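Local atomic coordinates of transcriptional repressor of the blcABC operon (PDB entry 3MQ0), a protein that probably binds DNA as an IclR-family transcription factor, repressing the blcABC operon of Agrobacterium tumefaciens under control of its own oligomeric state. Residues B[50-55]-B[64-69]; B[103-108]-B[262-267]. All blocks are in the same frame, centred on the assembly; numbering follows the deposited sequence.

Contact 1: B[50-55]-B[64-69]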
# COMPACT_ATOMS: atom_id res chain seq x y z
N GLU B 50 2.90 -3.89 -27.61
CA GLU B 50 1.87 -2.93 -27.21
C GLU B 50 2.46 -1.70 -26.54
O GLU B 50 2.06 -0.57 -26.83
CB GLU B 50 0.81 -3.60 -26.32
CG GLU B 50 -0.09 -4.59 -27.07
CD GLU B 50 -0.99 -5.39 -26.15
OE1 GLU B 50 -0.50 -5.89 -25.12
OE2 GLU B 50 -2.20 -5.53 -26.46
N LEU B 51 3.42 -1.90 -25.64
CA LEU B 51 4.00 -0.77 -24.93
C LEU B 51 4.81 0.11 -25.88
O LEU B 51 4.86 1.33 -25.71
CB LEU B 51 4.90 -1.25 -23.78
CG LEU B 51 4.16 -1.88 -22.61
CD1 LEU B 51 5.15 -2.63 -21.71
CD2 LEU B 51 3.43 -0.79 -21.84
N THR B 52 5.43 -0.52 -26.86
CA THR B 52 6.29 0.18 -27.81
C THR B 52 5.48 1.26 -28.54
O THR B 52 6.00 2.33 -28.84
CB THR B 52 6.94 -0.83 -28.79
OG1 THR B 52 7.93 -1.58 -28.08
CG2 THR B 52 7.60 -0.13 -29.96
N ARG B 53 4.20 0.98 -28.78
CA ARG B 53 3.29 1.92 -29.44
C ARG B 53 3.17 3.23 -28.66
O ARG B 53 2.79 4.26 -29.22
CB ARG B 53 1.91 1.27 -29.60
CG ARG B 53 1.05 1.85 -30.72
CD ARG B 53 -0.37 1.27 -30.70
NE ARG B 53 -0.39 -0.18 -30.91
CZ ARG B 53 -0.43 -1.09 -29.94
NH1 ARG B 53 -0.45 -0.72 -28.66
NH2 ARG B 53 -0.44 -2.39 -30.25
N PHE B 54 3.48 3.18 -27.37
CA PHE B 54 3.37 4.37 -26.52
C PHE B 54 4.71 5.09 -26.34
O PHE B 54 4.80 6.06 -25.58
CB PHE B 54 2.83 4.00 -25.13
CG PHE B 54 1.43 3.44 -25.15
CD1 PHE B 54 0.33 4.28 -25.09
CD2 PHE B 54 1.22 2.07 -25.19
CE1 PHE B 54 -0.95 3.76 -25.09
CE2 PHE B 54 -0.05 1.55 -25.19
CZ PHE B 54 -1.14 2.39 -25.14
N LEU B 55 5.75 4.62 -27.01
CA LEU B 55 7.06 5.24 -26.88
C LEU B 55 7.47 5.97 -28.16
O LEU B 55 7.27 5.47 -29.27
CB LEU B 55 8.12 4.20 -26.51
CG LEU B 55 8.07 3.60 -25.11
CD1 LEU B 55 8.95 2.35 -25.01
CD2 LEU B 55 8.51 4.62 -24.08
N GLY B 64 14.81 -2.62 -26.51
CA GLY B 64 16.01 -2.64 -25.69
C GLY B 64 15.78 -1.99 -24.34
O GLY B 64 16.25 -2.48 -23.32
N LEU B 65 15.03 -0.90 -24.31
CA LEU B 65 14.76 -0.23 -23.05
C LEU B 65 13.92 -1.12 -22.15
O LEU B 65 14.22 -1.26 -20.96
CB LEU B 65 14.08 1.12 -23.27
CG LEU B 65 13.65 1.90 -22.03
CD1 LEU B 65 14.84 2.24 -21.13
CD2 LEU B 65 12.95 3.16 -22.52
N LEU B 66 12.89 -1.74 -22.72
CA LEU B 66 12.03 -2.64 -21.96
C LEU B 66 12.85 -3.80 -21.39
O LEU B 66 12.64 -4.21 -20.26
CB LEU B 66 10.86 -3.14 -22.80
CG LEU B 66 9.81 -2.11 -23.24
CD1 LEU B 66 8.78 -2.77 -24.16
CD2 LEU B 66 9.13 -1.50 -22.04
N ALA B 67 13.79 -4.32 -22.17
CA ALA B 67 14.61 -5.44 -21.69
C ALA B 67 15.53 -5.02 -20.55
O ALA B 67 15.75 -5.78 -19.62
CB ALA B 67 15.42 -6.06 -22.83
N VAL B 68 16.06 -3.80 -20.61
CA VAL B 68 16.88 -3.28 -19.54
C VAL B 68 16.05 -3.09 -18.26
O VAL B 68 16.50 -3.42 -17.18
CB VAL B 68 17.57 -1.95 -19.94
CG1 VAL B 68 18.17 -1.27 -18.71
CG2 VAL B 68 18.64 -2.22 -20.99
N MET B 69 14.83 -2.58 -18.41
CA MET B 69 13.95 -2.38 -17.26
C MET B 69 13.59 -3.70 -16.62
O MET B 69 13.37 -3.76 -15.41
CB MET B 69 12.66 -1.66 -17.68
CG MET B 69 12.87 -0.20 -18.06
SD MET B 69 11.36 0.57 -18.66
CE MET B 69 10.47 0.64 -17.10
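Leu66 meets Leu51 and Thr52 where the two helices of the helix-turn-helix come together, helix 48-52 leading through a turn into helix 59-71, probably the recognition helix of this winged fold. In the side chain of Leu66, CB and CG make no close approach to 50-55, and the two methyls do the touching; with CG anti to the carbonyl carbon (chi1 -67°), the branch is carried across toward helix 48-52. There the fork divides the work. CD1 reaches the root of Leu51, lying 4.2 Å from Leu51 CB, and is equally far, 4.2 Å, from Thr52 OG1. CD2 goes instead to the tip of Leu51, where it meets Leu51 CD1 at 4.2 Å, so that one methyl sits over the start of the partner side chain and the other over its end. The two leucines slant across one another rather than running alongside, and the packing between them is easy rather than tight. Thr52 turns a hydroxyl toward a methyl here, but that buried oxygen is satisfied within its own helix by the carbonyl of Ala48. Other parts of the DNA-binding domain close the cluster: Leu83 of strand 82-85 touches both Leu51 and Leu66, while Ile35 of helix 27-41 touches Leu66 and Leu55. Neighbouring Leu65 also packs on Leu29 of the second subunit, so the same helix contributes to the dimer. Leu55 approaches more loosely, its CD1 4.8 Å from Leu65 CD2. It is swung in at the end of the type I turn from Thr52 to Leu55, closed by the bond from Leu55 N to Thr52 O, 2.9 Å long.

Contact 2: B[103-108]-B[262-267]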
# COMPACT_ATOMS: atom_id res chain seq x y z
N VAL B 103 3.36 16.71 9.43
CA VAL B 103 3.62 18.04 9.94
C VAL B 103 4.74 18.73 9.16
O VAL B 103 4.63 19.90 8.82
CB VAL B 103 3.96 18.01 11.44
CG1 VAL B 103 4.39 19.39 11.92
CG2 VAL B 103 2.76 17.49 12.22
N SER B 104 5.84 18.02 8.88
CA SER B 104 6.92 18.65 8.12
C SER B 104 6.49 18.90 6.66
O SER B 104 6.87 19.90 6.07
CB SER B 104 8.21 17.83 8.19
OG SER B 104 8.03 16.54 7.64
N THR B 105 5.70 17.99 6.10
CA THR B 105 5.16 18.18 4.75
C THR B 105 4.29 19.44 4.69
O THR B 105 4.42 20.27 3.78
CB THR B 105 4.32 16.95 4.33
OG1 THR B 105 5.16 15.79 4.31
CG2 THR B 105 3.69 17.15 2.95
N PHE B 106 3.41 19.58 5.67
CA PHE B 106 2.58 20.77 5.86
C PHE B 106 3.43 22.04 5.94
O PHE B 106 3.21 22.99 5.19
CB PHE B 106 1.74 20.55 7.12
CG PHE B 106 1.11 21.79 7.72
CD1 PHE B 106 -0.07 22.31 7.20
CD2 PHE B 106 1.66 22.38 8.84
CE1 PHE B 106 -0.68 23.43 7.78
CE2 PHE B 106 1.07 23.50 9.43
CZ PHE B 106 -0.11 24.02 8.89
N ASN B 107 4.43 22.06 6.82
CA ASN B 107 5.26 23.26 7.02
C ASN B 107 5.89 23.71 5.71
O ASN B 107 5.85 24.89 5.36
CB ASN B 107 6.38 23.01 8.04
CG ASN B 107 5.87 22.88 9.46
OD1 ASN B 107 4.82 23.39 9.80
ND2 ASN B 107 6.64 22.19 10.30
N ASP B 108 6.48 22.76 4.99
CA ASP B 108 7.16 23.04 3.73
C ASP B 108 6.21 23.51 2.63
O ASP B 108 6.55 24.37 1.81
CB ASP B 108 7.95 21.82 3.28
CG ASP B 108 9.13 21.52 4.20
OD1 ASP B 108 9.45 22.38 5.06
OD2 ASP B 108 9.73 20.43 4.08
N ASN B 262 -5.87 19.72 -1.42
CA ASN B 262 -5.68 18.69 -2.44
C ASN B 262 -4.22 18.49 -2.85
O ASN B 262 -3.75 17.37 -3.02
CB ASN B 262 -6.56 18.97 -3.67
CG ASN B 262 -8.04 18.76 -3.37
OD1 ASN B 262 -8.40 18.17 -2.36
ND2 ASN B 262 -8.90 19.26 -4.24
N ALA B 263 -3.48 19.59 -2.98
CA ALA B 263 -2.06 19.51 -3.34
C ALA B 263 -1.26 18.88 -2.21
O ALA B 263 -0.35 18.09 -2.43
CB ALA B 263 -1.51 20.89 -3.67
N LEU B 264 -1.61 19.21 -0.97
CA LEU B 264 -0.95 18.59 0.17
C LEU B 264 -1.24 17.08 0.23
O LEU B 264 -0.33 16.29 0.50
CB LEU B 264 -1.38 19.28 1.47
CG LEU B 264 -0.60 19.01 2.75
CD1 LEU B 264 0.88 19.21 2.53
CD2 LEU B 264 -1.10 19.94 3.86
N SER B 265 -2.49 16.71 0.01
CA SER B 265 -2.90 15.29 -0.02
C SER B 265 -2.10 14.48 -1.05
O SER B 265 -1.68 13.35 -0.79
CB SER B 265 -4.40 15.18 -0.35
OG SER B 265 -5.15 15.83 0.67
N GLU B 266 -1.90 15.07 -2.22
CA GLU B 266 -1.11 14.43 -3.26
C GLU B 266 0.31 14.13 -2.78
O GLU B 266 0.88 13.08 -3.06
CB GLU B 266 -1.07 15.30 -4.51
CG GLU B 266 -0.50 14.58 -5.72
CD GLU B 266 -0.64 15.38 -7.00
OE1 GLU B 266 0.11 16.36 -7.16
OE2 GLU B 266 -1.50 15.02 -7.83
N LYS B 267 0.88 15.04 -2.00
CA LYS B 267 2.20 14.82 -1.45
C LYS B 267 2.21 13.64 -0.48
O LYS B 267 3.26 13.08 -0.23
CB LYS B 267 2.71 16.08 -0.76
CG LYS B 267 2.99 17.21 -1.73
CD LYS B 267 3.53 18.44 -1.01
CE LYS B 267 3.96 19.51 -2.02
NZ LYS B 267 4.27 20.80 -1.34
O HOH W 1 5.57 19.96 1.22
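Thr105 rests its methyl against both Leu264 and Lys267: CG2 lies a close 3.5 Å from Leu264 CD1 and 4.0 Å from Lys267 CB. Its placement follows from the first torsion (chi1 -61°), which puts CG2 anti to the backbone N and OG1 on the side of that N. Beyond CB the lysine chain is extended and slides past the threonine in the opposite direction, its CB and CD lying against the same methyl. Leu264 uses both branches. CD1 settles against the backbone of the other helix, 4.1 Å from Phe106 CA, and CD2 comes to the edge of the Phe106 ring, near its plane, 4.2 Å from CD1 of that ring. The segments belong to helices 102-110 and 247-267, near the beginning and the end of the GAF-fold domain, and cross at 136° with their axes 10.4 Å apart. Both pack on its antiparallel sheet, Phe106 touching Val121 and Leu123 of strand 120-127, and Leu264 touching Ile225 of strand 218-226. On the polar side a water bridges the helices, donating a hydrogen bond to Thr105 O at 2.8 Å and accepting one from Lys267 NZ at 3.0 Å. The ammonium group is further positioned by His109 ND1, one turn along the first helix. Farther out, Thr105 OG1 bonds to Asp101 O and to Arg84 of the second subunit, and Asp108 OD2 takes bonds from Ala79 N and Ser78 OG of that subunit.

The contacts sit in different domains, contact 1 in the helix-turn-helix domain and contact 2 in the GAF-fold domain, with centres 34 Å apart and no element in common. Both are largely buried helix pairings, but contact 1 joins near neighbours in sequence, whereas contact 2 brings together segments 154 residues apart at their closest ends. Contact 1 is mostly aliphatic, with one threonine hydroxyl against a leucine methyl; contact 2 adds an aromatic edge, one tighter methyl pair and a water-bridged lysine at its partly exposed margin. Each also reaches the second subunit, with apolar packing beside contact 1 and hydrogen bonds, including one from Arg84 of that subunit's DNA-binding half, beside contact 2.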